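Local coordinates for protein fructokinase (Silicibacter sp., PDB 3C8U) that probably transfers a phosphate group from ATP to fructose, at residues 22-27 with 146-151; 133-138 with 199-204; 100-105 with 117-122; 49-54 with 123-128; 164-169 with 181-186. All coordinates share one frame; numbering follows the deposited sequence.

Interaction 1 of 5, residues 22-27 with 146-151; sequences RQLVAL and AIWDVS
Leu24 and Asp149 meet where two neighbouring strands of the central parallel sheet begin, a sheet whose 2-3-1-4-5 order fits a P-loop kinase core. The parallel register is set by Val25 opposite Val150 and Ala26 opposite Ser151. Leu24 O takes two amides, Asp149 N at 2.8 Å and, weakly, Val150 N at 3.3 Å; two residues along the strand from Leu24, Ala26 N donates to Val150 O at 2.9 Å, in the carbonyl plane. Leu24 N turns instead to a side chain: Asp149 OD2 receives it at 2.9 Å through its anti lone pair, the N-H...O angle being 167°. With CG beside its own backbone N (chi1 -64°), the carboxylate reaches the start of the opposing strand, and a water spans Asp149 OD2 and Arg22 O. Asp149 OD1 is held by Gln19 NE2, outside the pair. Replacing Asp149 with an alanine removes the carboxylate, and Leu24 N and Gln19 NE2 would probably both be left without this acceptor. Trp148 NE1 is satisfied by Leu134 O. Leu24 CD1 lies at the edge of the indole and 3.6 Å from Ile147 CG2, while Ala26 CB sits 3.4 Å from the centroid of the Trp148 five-membered ring, straight over its face.

Interaction 2 of 5, residues 133-138 with 199-204; sequences YLLFDA and LPADLT
The carboxylate of Asp137, a flat group in direct contact across this pair, meets Leu199 CD2, which lies 3.6 Å from Asp137 CG and equally close to Asp137 CB; the two side chains cross at about a right angle. A second flat group, the Phe136 ring, has Tyr133 CD1 over the centre of one face, and its side chain sets off away from the 199-204 segment, which it meets through its backbone: Phe136 O lies 3.8 Å from Leu199 CD1. The two methyls of Leu199 are thus shared between neighbouring residues of the facing loop. Asp137 OD1 is in a salt bridge with Arg142. Leu199 N donates to Leu135 O at 2.8 Å, approaching from above the carbonyl plane, 41° out of it. Beyond that bond Leu135 CD1 touches Ala201 CB at 3.5 Å, and Leu135 CD2 rests 3.9 Å from Pro200 O. With a glycine in place of Leu199 both methyls go, which is likely to open a gap beside Asp137 CB and Phe136 O. Asp137 is the centre of an inverse gamma turn, and the contact as a whole is loop to loop, joining the loop after strand 126-131 to the approach to edge strand 203-205 of the parallel alpha/beta sheet.

Interaction 3 of 5, residues 100-105 with 117-122; sequences RVIYPL and AAEVGP
This two-stranded antiparallel hairpin pairs strand 101-107 with strand 112-120, and the directions of the touching parts differ by 145°. Val101 and Val120 form a hydrogen-bonded pair, with both N...O distances 2.9 Å; Ile102 and Glu119 form the following non-hydrogen-bonded pair, and Tyr103 N reaches Ala118 O at 2.9 Å. Tyr103 O then takes Ala118 N at 3.0 Å and, weakly, Ala117 N. Under the strands Ala118 CB lies over one face of the Tyr103 ring, 3.7 Å from its centroid and 23° off the normal. Tyr103 CG lies between its backbone N and carbonyl carbon (chi1 72°), which swings the ring beneath Ala118, with Val120 CG2 3.7 Å from Tyr103 CE1. The Tyr103 and Val120 side chains face Val56 of the parallel sheet. On the other face, Ile102 CD1 packs on Glu119 CG at 3.5 Å. At the open end a long salt bridge between Arg100 NE and the Glu119 carboxylate is doubtful in detail, since it rests on one of two arginine conformers; in that conformer Pro122 CD lies over a face of the guanidinium. The residues Ala117 and Ala118, both facing Tyr103, make a classic beta bulge.

Interaction 4 of 5, residues 49-54 with 123-128; sequences QGLPAE and ECRVAI
Glu54 reaches across to the 123-128 segment from edge strand 53-57. In the conformer described, one of two, the chain from CB first sets CG beside the backbone N (chi1 -72°), then runs extended through CD, and only the tip finds partners: Glu54 OE2 lies 3.7 Å from Cys124 CB and 4.0 Å from Glu123 OE2. In this conformer a water donates to both of these oxygens, at 2.7 Å from Glu54 OE2 and 2.8 Å from Glu123 OE2, which probably eases the repulsion between the two carboxylates. Where the strands pair they run parallel: Pro52 O accepts Arg125 N at 2.9 Å and Val126 N at 3.1 Å, Glu54 N gives to Val126 O, and Ile128 N closes on Glu54 O at 2.9 Å with an N-H...O angle of 170°. Gly50 ends helix 36-48 in a Schellman motif, Ala53 and Ile128 pack against that helix, Leu51 touches helix 4-14, and strand 126-131 lies between strands 53-57 and 23-28.

Interaction 5 of 5, residues 164-169 with 181-186; sequences RLVQRW and ARAQGN
Helices 158-171 and 176-184 come together at Leu165 and Ala183, whose CA atoms lie 5.8 Å apart, and the second helix ends nearby, Gly185 being the first residue to leave helical geometry. Ala183 CB fits among three side chains of the first helix: Leu165 CB at 3.8 Å, Val166 CG2 at 4.1 Å and Trp169 CD1 at 4.1 Å. The wider part of the contact is a right-angle crossing of Trp169 and Arg182. Arg182 CG sits over the indole face, 3.6 Å from the centroid of the six-membered ring and 14° off its normal, a CH-pi arrangement. Arg182 sends CG anti to its own backbone N and then bends at chi2 (68°), which carries the rest of the chain along the ring to its far rim. There the guanidinium lies with one face over Trp169 CZ3, its plane tilted 34° from the indole, and Arg182 NH2 comes 3.4 Å from Trp169 CH2. Both groups thus touch through their flat sides, with the methylene and the charged end of one arginine spread on the same indole. Val166 also packs on Ala179 and Val180 of the second helix, and Trp169 on Asp187 of helix 186-195. Across this pair the chemistry is carried by van der Waals and CH-pi contact, consistent with packing that depends on shape and on the indole face, where the guanidinium of the exposed Arg182 lies.

Interaction 1 is the buried member of the set, and interactions 2 to 5 are only partly buried. Interactions 1 and 4 join two strand pairs of one parallel sheet, linked by the neighbouring strands 23-28 and 126-131, where Val25 N bonds Ala127 O; interaction 2 reaches the sheet's other edge and touches interaction 1 through Ser151 N and Asp202 OD2. Backbone bonds dominate in 1, 3 and 4, whereas 2 has a single one and 5 relies on side chains. Charge pairs or crowded carboxylates appear at the outer ends of 3 and 4, whose segments adjoin in sequence. Interaction 5 is remote, its centre about 30 Å from that of interaction 1.

Interaction 1 of 5, residues 22-27 with 146-151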
# COMPACT_ATOMS: atom_id res chain seq x y z
N ARG A 22 5.85 13.14 -12.75
CA ARG A 22 6.23 11.89 -12.14
C ARG A 22 5.14 10.85 -12.40
O ARG A 22 3.94 11.16 -12.43
CB ARG A 22 6.43 12.12 -10.64
CG ARG A 22 6.87 10.92 -9.91
CD ARG A 22 7.12 11.22 -8.45
NE ARG A 22 8.29 12.07 -8.25
CZ ARG A 22 8.27 13.31 -7.82
NH1 ARG A 22 7.12 13.92 -7.54
NH2 ARG A 22 9.39 13.97 -7.67
N GLN A 23 5.57 9.62 -12.60
CA GLN A 23 4.65 8.49 -12.82
C GLN A 23 4.41 7.72 -11.53
O GLN A 23 5.29 7.60 -10.68
CB GLN A 23 5.16 7.60 -13.96
CG GLN A 23 4.99 8.31 -15.33
CD GLN A 23 5.60 7.57 -16.50
OE1 GLN A 23 4.89 7.15 -17.40
NE2 GLN A 23 6.91 7.38 -16.48
N LEU A 24 3.17 7.28 -11.38
CA LEU A 24 2.69 6.49 -10.23
C LEU A 24 2.35 5.05 -10.60
O LEU A 24 1.58 4.75 -11.51
CB LEU A 24 1.48 7.15 -9.60
CG LEU A 24 1.59 8.61 -9.11
CD1 LEU A 24 0.36 8.95 -8.26
CD2 LEU A 24 2.79 8.79 -8.28
N VAL A 25 2.95 4.17 -9.84
CA VAL A 25 2.68 2.74 -9.92
C VAL A 25 2.15 2.26 -8.60
O VAL A 25 2.78 2.40 -7.55
CB VAL A 25 3.96 1.92 -10.34
CG1 VAL A 25 3.68 0.40 -10.30
CG2 VAL A 25 4.45 2.34 -11.72
N ALA A 26 0.94 1.70 -8.66
CA ALA A 26 0.25 1.16 -7.48
C ALA A 26 0.52 -0.33 -7.29
O ALA A 26 0.46 -1.11 -8.23
CB ALA A 26 -1.25 1.42 -7.57
N LEU A 27 0.87 -0.69 -6.06
CA LEU A 27 0.96 -2.10 -5.65
C LEU A 27 0.00 -2.29 -4.50
O LEU A 27 0.20 -1.75 -3.42
CB LEU A 27 2.38 -2.48 -5.20
CG LEU A 27 2.45 -3.93 -4.66
CD1 LEU A 27 2.10 -4.94 -5.76
CD2 LEU A 27 3.80 -4.26 -4.06
N ALA A 146 -7.92 5.97 -11.27
CA ALA A 146 -7.77 6.91 -12.37
C ALA A 146 -6.43 7.61 -12.28
O ALA A 146 -5.96 8.20 -13.25
CB ALA A 146 -8.88 7.94 -12.37
N ILE A 147 -5.84 7.57 -11.09
CA ILE A 147 -4.58 8.32 -10.83
C ILE A 147 -3.35 7.50 -11.22
O ILE A 147 -2.31 8.03 -11.56
CB ILE A 147 -4.40 8.69 -9.32
CG1 ILE A 147 -5.56 9.53 -8.80
CG2 ILE A 147 -3.13 9.53 -9.07
CD1 ILE A 147 -5.37 9.89 -7.35
N TRP A 148 -3.49 6.20 -11.10
CA TRP A 148 -2.36 5.31 -11.30
C TRP A 148 -1.99 5.26 -12.79
O TRP A 148 -2.86 5.24 -13.66
CB TRP A 148 -2.65 3.88 -10.84
CG TRP A 148 -3.26 3.69 -9.45
CD1 TRP A 148 -4.17 2.76 -9.11
CD2 TRP A 148 -3.00 4.46 -8.27
NE1 TRP A 148 -4.50 2.88 -7.78
CE2 TRP A 148 -3.78 3.91 -7.23
CE3 TRP A 148 -2.17 5.55 -7.98
CZ2 TRP A 148 -3.77 4.42 -5.94
CZ3 TRP A 148 -2.15 6.06 -6.69
CH2 TRP A 148 -2.95 5.49 -5.68
N ASP A 149 -0.68 5.16 -13.07
CA ASP A 149 -0.24 4.95 -14.44
C ASP A 149 -0.18 3.48 -14.77
O ASP A 149 -0.50 3.06 -15.88
CB ASP A 149 1.08 5.68 -14.71
CG ASP A 149 0.93 7.18 -14.59
OD1 ASP A 149 0.18 7.79 -15.39
OD2 ASP A 149 1.58 7.75 -13.71
N VAL A 150 0.24 2.70 -13.78
CA VAL A 150 0.27 1.24 -13.87
C VAL A 150 -0.18 0.74 -12.50
O VAL A 150 0.14 1.32 -11.47
CB VAL A 150 1.68 0.65 -14.22
CG1 VAL A 150 1.65 -0.90 -14.31
CG2 VAL A 150 2.25 1.28 -15.53
N SER A 151 -0.96 -0.31 -12.51
CA SER A 151 -1.41 -0.91 -11.26
C SER A 151 -1.15 -2.41 -11.23
O SER A 151 -1.26 -3.14 -12.24
CB SER A 151 -2.88 -0.62 -11.02
OG SER A 151 -3.68 -1.45 -11.86
O HOH W 1 1.26 10.35 -12.91

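Interaction 2 of 5, residues 133-138 with 199-204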
# COMPACT_ATOMS: atom_id res chain seq x y z
N TYR A 133 -5.59 -0.58 -0.04
CA TYR A 133 -6.84 -0.05 -0.64
C TYR A 133 -6.65 0.74 -1.92
O TYR A 133 -7.34 1.73 -2.14
CB TYR A 133 -7.60 0.81 0.39
CG TYR A 133 -7.82 0.06 1.69
CD1 TYR A 133 -8.60 -1.10 1.71
CD2 TYR A 133 -7.23 0.47 2.87
CE1 TYR A 133 -8.78 -1.81 2.88
CE2 TYR A 133 -7.40 -0.25 4.04
CZ TYR A 133 -8.18 -1.38 4.04
OH TYR A 133 -8.36 -2.09 5.22
N LEU A 134 -5.74 0.26 -2.79
CA LEU A 134 -5.39 0.97 -4.02
C LEU A 134 -6.19 0.56 -5.24
O LEU A 134 -6.14 1.23 -6.27
CB LEU A 134 -3.89 0.88 -4.29
CG LEU A 134 -2.97 1.39 -3.15
CD1 LEU A 134 -1.53 1.48 -3.69
CD2 LEU A 134 -3.43 2.73 -2.50
N LEU A 135 -6.94 -0.52 -5.07
CA LEU A 135 -7.78 -1.13 -6.11
C LEU A 135 -9.11 -1.54 -5.49
O LEU A 135 -9.63 -2.63 -5.67
CB LEU A 135 -7.08 -2.34 -6.76
CG LEU A 135 -5.88 -1.97 -7.66
CD1 LEU A 135 -5.19 -3.19 -8.25
CD2 LEU A 135 -6.27 -0.98 -8.78
N PHE A 136 -9.61 -0.61 -4.70
CA PHE A 136 -10.73 -0.86 -3.77
C PHE A 136 -12.02 -0.16 -4.19
O PHE A 136 -12.11 1.07 -4.28
CB PHE A 136 -10.26 -0.44 -2.36
CG PHE A 136 -11.18 -0.83 -1.26
CD1 PHE A 136 -11.41 -2.17 -0.96
CD2 PHE A 136 -11.78 0.14 -0.47
CE1 PHE A 136 -12.25 -2.53 0.09
CE2 PHE A 136 -12.63 -0.20 0.59
CZ PHE A 136 -12.87 -1.53 0.87
N ASP A 137 -13.01 -1.00 -4.47
CA ASP A 137 -14.29 -0.55 -5.04
C ASP A 137 -15.25 -0.07 -3.94
O ASP A 137 -16.19 -0.74 -3.51
CB ASP A 137 -14.89 -1.65 -5.91
CG ASP A 137 -16.04 -1.16 -6.79
OD1 ASP A 137 -16.40 0.03 -6.82
OD2 ASP A 137 -16.58 -2.02 -7.49
N ALA A 138 -14.92 1.13 -3.50
CA ALA A 138 -15.72 1.90 -2.52
C ALA A 138 -15.64 3.38 -2.84
O ALA A 138 -14.70 3.84 -3.50
CB ALA A 138 -15.22 1.67 -1.11
N LEU A 199 -11.03 -3.93 -7.73
CA LEU A 199 -11.00 -3.26 -9.02
C LEU A 199 -9.91 -3.93 -9.88
O LEU A 199 -8.96 -4.50 -9.36
CB LEU A 199 -10.77 -1.75 -8.89
CG LEU A 199 -11.89 -0.95 -8.21
CD1 LEU A 199 -11.46 0.53 -8.01
CD2 LEU A 199 -13.19 -1.07 -9.01
N PRO A 200 -10.05 -3.88 -11.19
CA PRO A 200 -9.08 -4.60 -12.02
C PRO A 200 -7.69 -3.96 -12.05
O PRO A 200 -7.55 -2.76 -12.01
CB PRO A 200 -9.73 -4.59 -13.40
CG PRO A 200 -10.67 -3.51 -13.41
CD PRO A 200 -11.10 -3.24 -12.00
N ALA A 201 -6.68 -4.81 -12.10
CA ALA A 201 -5.27 -4.38 -12.08
C ALA A 201 -4.68 -4.59 -13.44
O ALA A 201 -5.14 -5.44 -14.19
CB ALA A 201 -4.48 -5.19 -11.04
N ASP A 202 -3.63 -3.82 -13.75
CA ASP A 202 -2.96 -3.93 -15.04
C ASP A 202 -2.20 -5.23 -15.08
O ASP A 202 -2.13 -5.90 -16.08
CB ASP A 202 -2.01 -2.76 -15.31
CG ASP A 202 -2.75 -1.47 -15.52
OD1 ASP A 202 -3.82 -1.50 -16.17
OD2 ASP A 202 -2.29 -0.44 -15.01
N LEU A 203 -1.66 -5.55 -13.92
CA LEU A 203 -0.76 -6.68 -13.72
C LEU A 203 -1.03 -7.34 -12.39
O LEU A 203 -1.34 -6.70 -11.42
CB LEU A 203 0.71 -6.19 -13.75
CG LEU A 203 1.27 -5.64 -15.08
CD1 LEU A 203 2.51 -4.79 -14.80
CD2 LEU A 203 1.58 -6.78 -16.03
N THR A 204 -0.94 -8.66 -12.37
CA THR A 204 -1.18 -9.41 -11.13
C THR A 204 -0.01 -10.32 -10.85
O THR A 204 0.45 -11.07 -11.71
CB THR A 204 -2.48 -10.28 -11.20
OG1 THR A 204 -3.59 -9.46 -11.60
CG2 THR A 204 -2.78 -10.94 -9.88

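Interaction 3 of 5, residues 100-105 with 117-122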
# COMPACT_ATOMS: atom_id res chain seq x y z
N ARG A 100 9.14 18.08 -5.15
CA ARG A 100 9.54 17.59 -3.84
C ARG A 100 8.31 17.50 -2.95
O ARG A 100 7.57 18.47 -2.82
CB ARG A 100 10.57 18.55 -3.25
CG ARG A 100 11.41 18.01 -2.10
CD ARG A 100 12.60 18.95 -1.81
NE ARG A 100 13.87 18.36 -2.21
CZ ARG A 100 14.59 18.77 -3.25
NH1 ARG A 100 14.18 19.79 -3.99
NH2 ARG A 100 15.72 18.15 -3.54
N VAL A 101 8.10 16.34 -2.37
CA VAL A 101 6.92 16.10 -1.54
C VAL A 101 7.25 15.38 -0.27
O VAL A 101 7.72 14.25 -0.27
CB VAL A 101 5.78 15.31 -2.30
CG1 VAL A 101 4.50 15.19 -1.41
CG2 VAL A 101 5.39 15.99 -3.63
N ILE A 102 6.92 16.05 0.83
CA ILE A 102 7.04 15.51 2.18
C ILE A 102 5.80 14.71 2.55
O ILE A 102 4.66 15.11 2.25
CB ILE A 102 7.27 16.64 3.23
CG1 ILE A 102 8.55 17.44 2.90
CG2 ILE A 102 7.32 16.06 4.66
CD1 ILE A 102 9.81 16.64 3.00
N TYR A 103 6.03 13.57 3.22
CA TYR A 103 4.91 12.71 3.66
C TYR A 103 5.20 11.93 4.94
O TYR A 103 6.36 11.83 5.35
CB TYR A 103 4.48 11.80 2.49
CG TYR A 103 5.46 10.69 2.15
CD1 TYR A 103 6.49 10.88 1.27
CD2 TYR A 103 5.30 9.43 2.71
CE1 TYR A 103 7.39 9.85 0.98
CE2 TYR A 103 6.19 8.42 2.44
CZ TYR A 103 7.22 8.62 1.57
OH TYR A 103 8.07 7.57 1.30
N PRO A 104 4.16 11.39 5.60
CA PRO A 104 4.34 10.70 6.86
C PRO A 104 4.66 9.24 6.70
O PRO A 104 4.38 8.65 5.67
CB PRO A 104 2.99 10.84 7.55
CG PRO A 104 1.99 11.10 6.44
CD PRO A 104 2.73 11.61 5.27
N LEU A 105 5.29 8.72 7.74
CA LEU A 105 5.65 7.31 7.86
C LEU A 105 5.00 6.75 9.11
O LEU A 105 5.04 7.38 10.17
CB LEU A 105 7.19 7.13 7.92
CG LEU A 105 7.98 7.39 6.62
CD1 LEU A 105 9.52 7.18 6.80
CD2 LEU A 105 7.41 6.53 5.50
N ALA A 117 8.31 12.82 7.86
CA ALA A 117 9.30 11.71 8.07
C ALA A 117 10.00 11.27 6.80
O ALA A 117 11.07 10.66 6.85
CB ALA A 117 8.63 10.49 8.75
N ALA A 118 9.37 11.54 5.67
CA ALA A 118 9.92 11.12 4.37
C ALA A 118 9.70 12.15 3.28
O ALA A 118 8.84 13.02 3.38
CB ALA A 118 9.34 9.74 3.96
N GLU A 119 10.50 12.04 2.23
CA GLU A 119 10.40 12.95 1.07
C GLU A 119 10.63 12.23 -0.25
O GLU A 119 11.58 11.50 -0.37
CB GLU A 119 11.46 14.03 1.19
CG GLU A 119 11.31 15.16 0.20
CD GLU A 119 12.48 16.12 0.23
OE1 GLU A 119 13.60 15.70 -0.11
OE2 GLU A 119 12.28 17.30 0.56
N VAL A 120 9.75 12.46 -1.22
CA VAL A 120 10.01 12.10 -2.60
C VAL A 120 10.60 13.34 -3.24
O VAL A 120 10.00 14.41 -3.26
CB VAL A 120 8.74 11.71 -3.36
CG1 VAL A 120 9.08 11.28 -4.74
CG2 VAL A 120 8.00 10.61 -2.57
N GLY A 121 11.80 13.16 -3.77
CA GLY A 121 12.56 14.24 -4.40
C GLY A 121 12.50 14.28 -5.91
O GLY A 121 12.04 13.34 -6.57
N PRO A 122 13.03 15.36 -6.50
CA PRO A 122 12.92 15.61 -7.93
C PRO A 122 13.62 14.56 -8.81
O PRO A 122 13.27 14.39 -9.96
CB PRO A 122 13.52 17.01 -8.12
CG PRO A 122 13.96 17.48 -6.78
CD PRO A 122 13.75 16.40 -5.76

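Interaction 4 of 5, residues 49-54 with 123-128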
# COMPACT_ATOMS: atom_id res chain seq x y z
N GLN A 49 17.05 0.19 -14.65
CA GLN A 49 16.68 0.29 -16.06
C GLN A 49 16.48 1.74 -16.43
O GLN A 49 15.82 2.05 -17.41
CB GLN A 49 15.39 -0.48 -16.37
CG GLN A 49 15.49 -1.97 -16.18
CD GLN A 49 16.52 -2.64 -17.04
OE1 GLN A 49 16.85 -2.19 -18.14
NE2 GLN A 49 16.98 -3.77 -16.58
N GLY A 50 17.02 2.60 -15.56
CA GLY A 50 17.10 4.06 -15.82
C GLY A 50 15.88 4.85 -15.43
O GLY A 50 15.69 6.01 -15.85
N LEU A 51 15.03 4.22 -14.63
CA LEU A 51 13.84 4.89 -14.09
C LEU A 51 13.91 4.91 -12.57
O LEU A 51 13.41 4.00 -11.93
CB LEU A 51 12.54 4.18 -14.52
CG LEU A 51 11.84 4.53 -15.82
CD1 LEU A 51 10.60 3.64 -15.97
CD2 LEU A 51 11.45 6.01 -15.85
N PRO A 52 14.53 5.94 -11.98
CA PRO A 52 14.66 6.02 -10.53
C PRO A 52 13.32 6.00 -9.85
O PRO A 52 12.46 6.82 -10.09
CB PRO A 52 15.37 7.36 -10.30
CG PRO A 52 16.02 7.68 -11.59
CD PRO A 52 15.15 7.09 -12.66
N ALA A 53 13.17 4.98 -9.03
CA ALA A 53 11.91 4.64 -8.39
C ALA A 53 12.11 4.49 -6.92
O ALA A 53 13.18 4.11 -6.45
CB ALA A 53 11.37 3.31 -8.96
N GLU A 54 11.05 4.83 -6.21
CA GLU A 54 10.96 4.67 -4.76
C GLU A 54 9.58 4.25 -4.31
O GLU A 54 8.59 4.51 -4.98
CB GLU A 54 11.38 5.97 -4.08
CG GLU A 54 12.87 6.22 -4.19
CD GLU A 54 13.32 7.56 -3.67
OE1 GLU A 54 13.32 7.75 -2.44
OE2 GLU A 54 13.70 8.41 -4.50
N GLU A 123 14.56 13.84 -8.22
CA GLU A 123 15.30 12.77 -8.93
C GLU A 123 14.44 11.51 -9.14
O GLU A 123 14.71 10.68 -10.01
CB GLU A 123 16.57 12.40 -8.19
CG GLU A 123 16.36 11.58 -6.94
CD GLU A 123 16.00 12.38 -5.70
OE1 GLU A 123 15.81 13.64 -5.75
OE2 GLU A 123 15.93 11.72 -4.65
N CYS A 124 13.40 11.39 -8.34
CA CYS A 124 12.46 10.27 -8.44
C CYS A 124 11.48 10.46 -9.57
O CYS A 124 10.71 11.41 -9.63
CB CYS A 124 11.70 10.07 -7.11
SG CYS A 124 10.41 8.77 -7.19
N ARG A 125 11.50 9.48 -10.46
CA ARG A 125 10.73 9.51 -11.72
C ARG A 125 9.47 8.67 -11.61
O ARG A 125 8.49 8.91 -12.26
CB ARG A 125 11.60 8.99 -12.88
CG ARG A 125 12.70 9.96 -13.29
CD ARG A 125 12.98 9.92 -14.78
NE ARG A 125 11.78 9.66 -15.56
CZ ARG A 125 11.79 8.99 -16.70
NH1 ARG A 125 12.94 8.53 -17.17
NH2 ARG A 125 10.66 8.77 -17.37
N VAL A 126 9.53 7.68 -10.73
CA VAL A 126 8.40 6.77 -10.51
C VAL A 126 8.22 6.53 -9.03
O VAL A 126 9.15 6.14 -8.34
CB VAL A 126 8.63 5.42 -11.20
CG1 VAL A 126 7.48 4.42 -10.89
CG2 VAL A 126 8.81 5.65 -12.73
N ALA A 127 7.00 6.78 -8.55
CA ALA A 127 6.60 6.45 -7.19
C ALA A 127 5.74 5.21 -7.24
O ALA A 127 4.71 5.15 -7.94
CB ALA A 127 5.84 7.61 -6.52
N ILE A 128 6.20 4.20 -6.52
CA ILE A 128 5.47 2.97 -6.34
C ILE A 128 4.74 3.16 -5.02
O ILE A 128 5.36 3.17 -3.96
CB ILE A 128 6.34 1.73 -6.26
CG1 ILE A 128 7.14 1.56 -7.55
CG2 ILE A 128 5.47 0.48 -5.94
CD1 ILE A 128 8.16 0.50 -7.42
O HOH W 2 13.49 10.90 -3.61

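Interaction 5 of 5, residues 164-169 with 181-186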
# COMPACT_ATOMS: atom_id res chain seq x y z
N ARG A 164 0.05 -16.11 7.89
CA ARG A 164 1.11 -15.10 8.00
C ARG A 164 0.79 -14.10 9.06
O ARG A 164 1.65 -13.67 9.81
CB ARG A 164 1.32 -14.41 6.67
CG ARG A 164 1.80 -15.35 5.67
CD ARG A 164 2.40 -14.62 4.53
NE ARG A 164 2.45 -15.45 3.34
CZ ARG A 164 2.50 -14.96 2.10
NH1 ARG A 164 2.48 -13.64 1.91
NH2 ARG A 164 2.54 -15.80 1.08
N LEU A 165 -0.50 -13.80 9.17
CA LEU A 165 -0.99 -12.88 10.21
C LEU A 165 -0.87 -13.49 11.59
O LEU A 165 -0.53 -12.80 12.55
CB LEU A 165 -2.42 -12.43 9.91
CG LEU A 165 -2.48 -11.45 8.73
CD1 LEU A 165 -3.90 -11.23 8.19
CD2 LEU A 165 -1.83 -10.14 9.10
N VAL A 166 -1.12 -14.79 11.70
CA VAL A 166 -1.02 -15.43 13.03
C VAL A 166 0.43 -15.39 13.48
O VAL A 166 0.72 -15.01 14.61
CB VAL A 166 -1.61 -16.85 13.06
CG1 VAL A 166 -1.24 -17.59 14.36
CG2 VAL A 166 -3.13 -16.76 12.92
N GLN A 167 1.34 -15.71 12.57
CA GLN A 167 2.78 -15.64 12.88
C GLN A 167 3.18 -14.25 13.33
O GLN A 167 3.95 -14.08 14.29
CB GLN A 167 3.65 -16.08 11.70
CG GLN A 167 5.13 -16.32 12.11
CD GLN A 167 5.29 -17.33 13.27
OE1 GLN A 167 4.94 -18.50 13.14
NE2 GLN A 167 5.85 -16.87 14.39
N ARG A 168 2.60 -13.26 12.68
CA ARG A 168 2.89 -11.86 13.01
C ARG A 168 2.60 -11.63 14.47
O ARG A 168 3.41 -11.11 15.22
CB ARG A 168 2.08 -10.88 12.14
CG ARG A 168 2.12 -9.43 12.60
CD ARG A 168 1.87 -8.47 11.43
NE ARG A 168 0.51 -7.93 11.40
CZ ARG A 168 0.01 -7.25 10.37
NH1 ARG A 168 0.74 -7.06 9.27
NH2 ARG A 168 -1.23 -6.78 10.40
N TRP A 169 1.44 -12.10 14.89
CA TRP A 169 0.96 -11.86 16.23
C TRP A 169 1.70 -12.73 17.24
O TRP A 169 1.87 -12.36 18.42
CB TRP A 169 -0.56 -12.01 16.30
CG TRP A 169 -1.19 -10.86 15.60
CD1 TRP A 169 -1.77 -10.86 14.36
CD2 TRP A 169 -1.19 -9.51 16.05
NE1 TRP A 169 -2.17 -9.58 14.04
CE2 TRP A 169 -1.84 -8.74 15.06
CE3 TRP A 169 -0.73 -8.88 17.21
CZ2 TRP A 169 -2.04 -7.36 15.19
CZ3 TRP A 169 -0.94 -7.50 17.34
CH2 TRP A 169 -1.59 -6.76 16.34
N ALA A 181 -7.07 -15.19 17.28
CA ALA A 181 -8.27 -14.38 17.54
C ALA A 181 -8.04 -12.98 17.02
O ALA A 181 -8.90 -12.35 16.40
CB ALA A 181 -8.60 -14.34 19.06
N ARG A 182 -6.83 -12.51 17.25
CA ARG A 182 -6.47 -11.14 16.89
C ARG A 182 -6.53 -11.00 15.39
O ARG A 182 -7.10 -10.05 14.84
CB ARG A 182 -5.07 -10.81 17.40
CG ARG A 182 -4.62 -9.40 17.18
CD ARG A 182 -5.42 -8.43 18.01
NE ARG A 182 -4.75 -7.13 18.06
CZ ARG A 182 -3.91 -6.76 19.02
NH1 ARG A 182 -3.65 -7.57 20.05
NH2 ARG A 182 -3.33 -5.56 18.96
N ALA A 183 -5.91 -11.95 14.73
CA ALA A 183 -5.80 -11.94 13.27
C ALA A 183 -7.16 -12.10 12.60
O ALA A 183 -7.45 -11.47 11.57
CB ALA A 183 -4.88 -13.02 12.78
N GLN A 184 -7.97 -12.96 13.19
CA GLN A 184 -9.28 -13.33 12.63
C GLN A 184 -10.22 -12.14 12.80
O GLN A 184 -11.23 -11.97 12.13
CB GLN A 184 -9.86 -14.62 13.23
CG GLN A 184 -9.44 -15.86 12.41
CD GLN A 184 -9.79 -17.21 13.05
OE1 GLN A 184 -10.48 -17.26 14.07
NE2 GLN A 184 -9.31 -18.30 12.45
N GLY A 185 -9.82 -11.27 13.69
CA GLY A 185 -10.59 -10.09 13.90
C GLY A 185 -10.29 -9.18 12.72
O GLY A 185 -10.45 -9.53 11.54
N ASN A 186 -9.83 -8.01 13.08
CA ASN A 186 -9.55 -6.89 12.16
C ASN A 186 -8.89 -7.28 10.83
O ASN A 186 -9.50 -7.21 9.75
CB ASN A 186 -8.61 -5.97 12.94
CG ASN A 186 -8.57 -4.57 12.43
OD1 ASN A 186 -9.39 -4.12 11.62
ND2 ASN A 186 -7.58 -3.83 12.94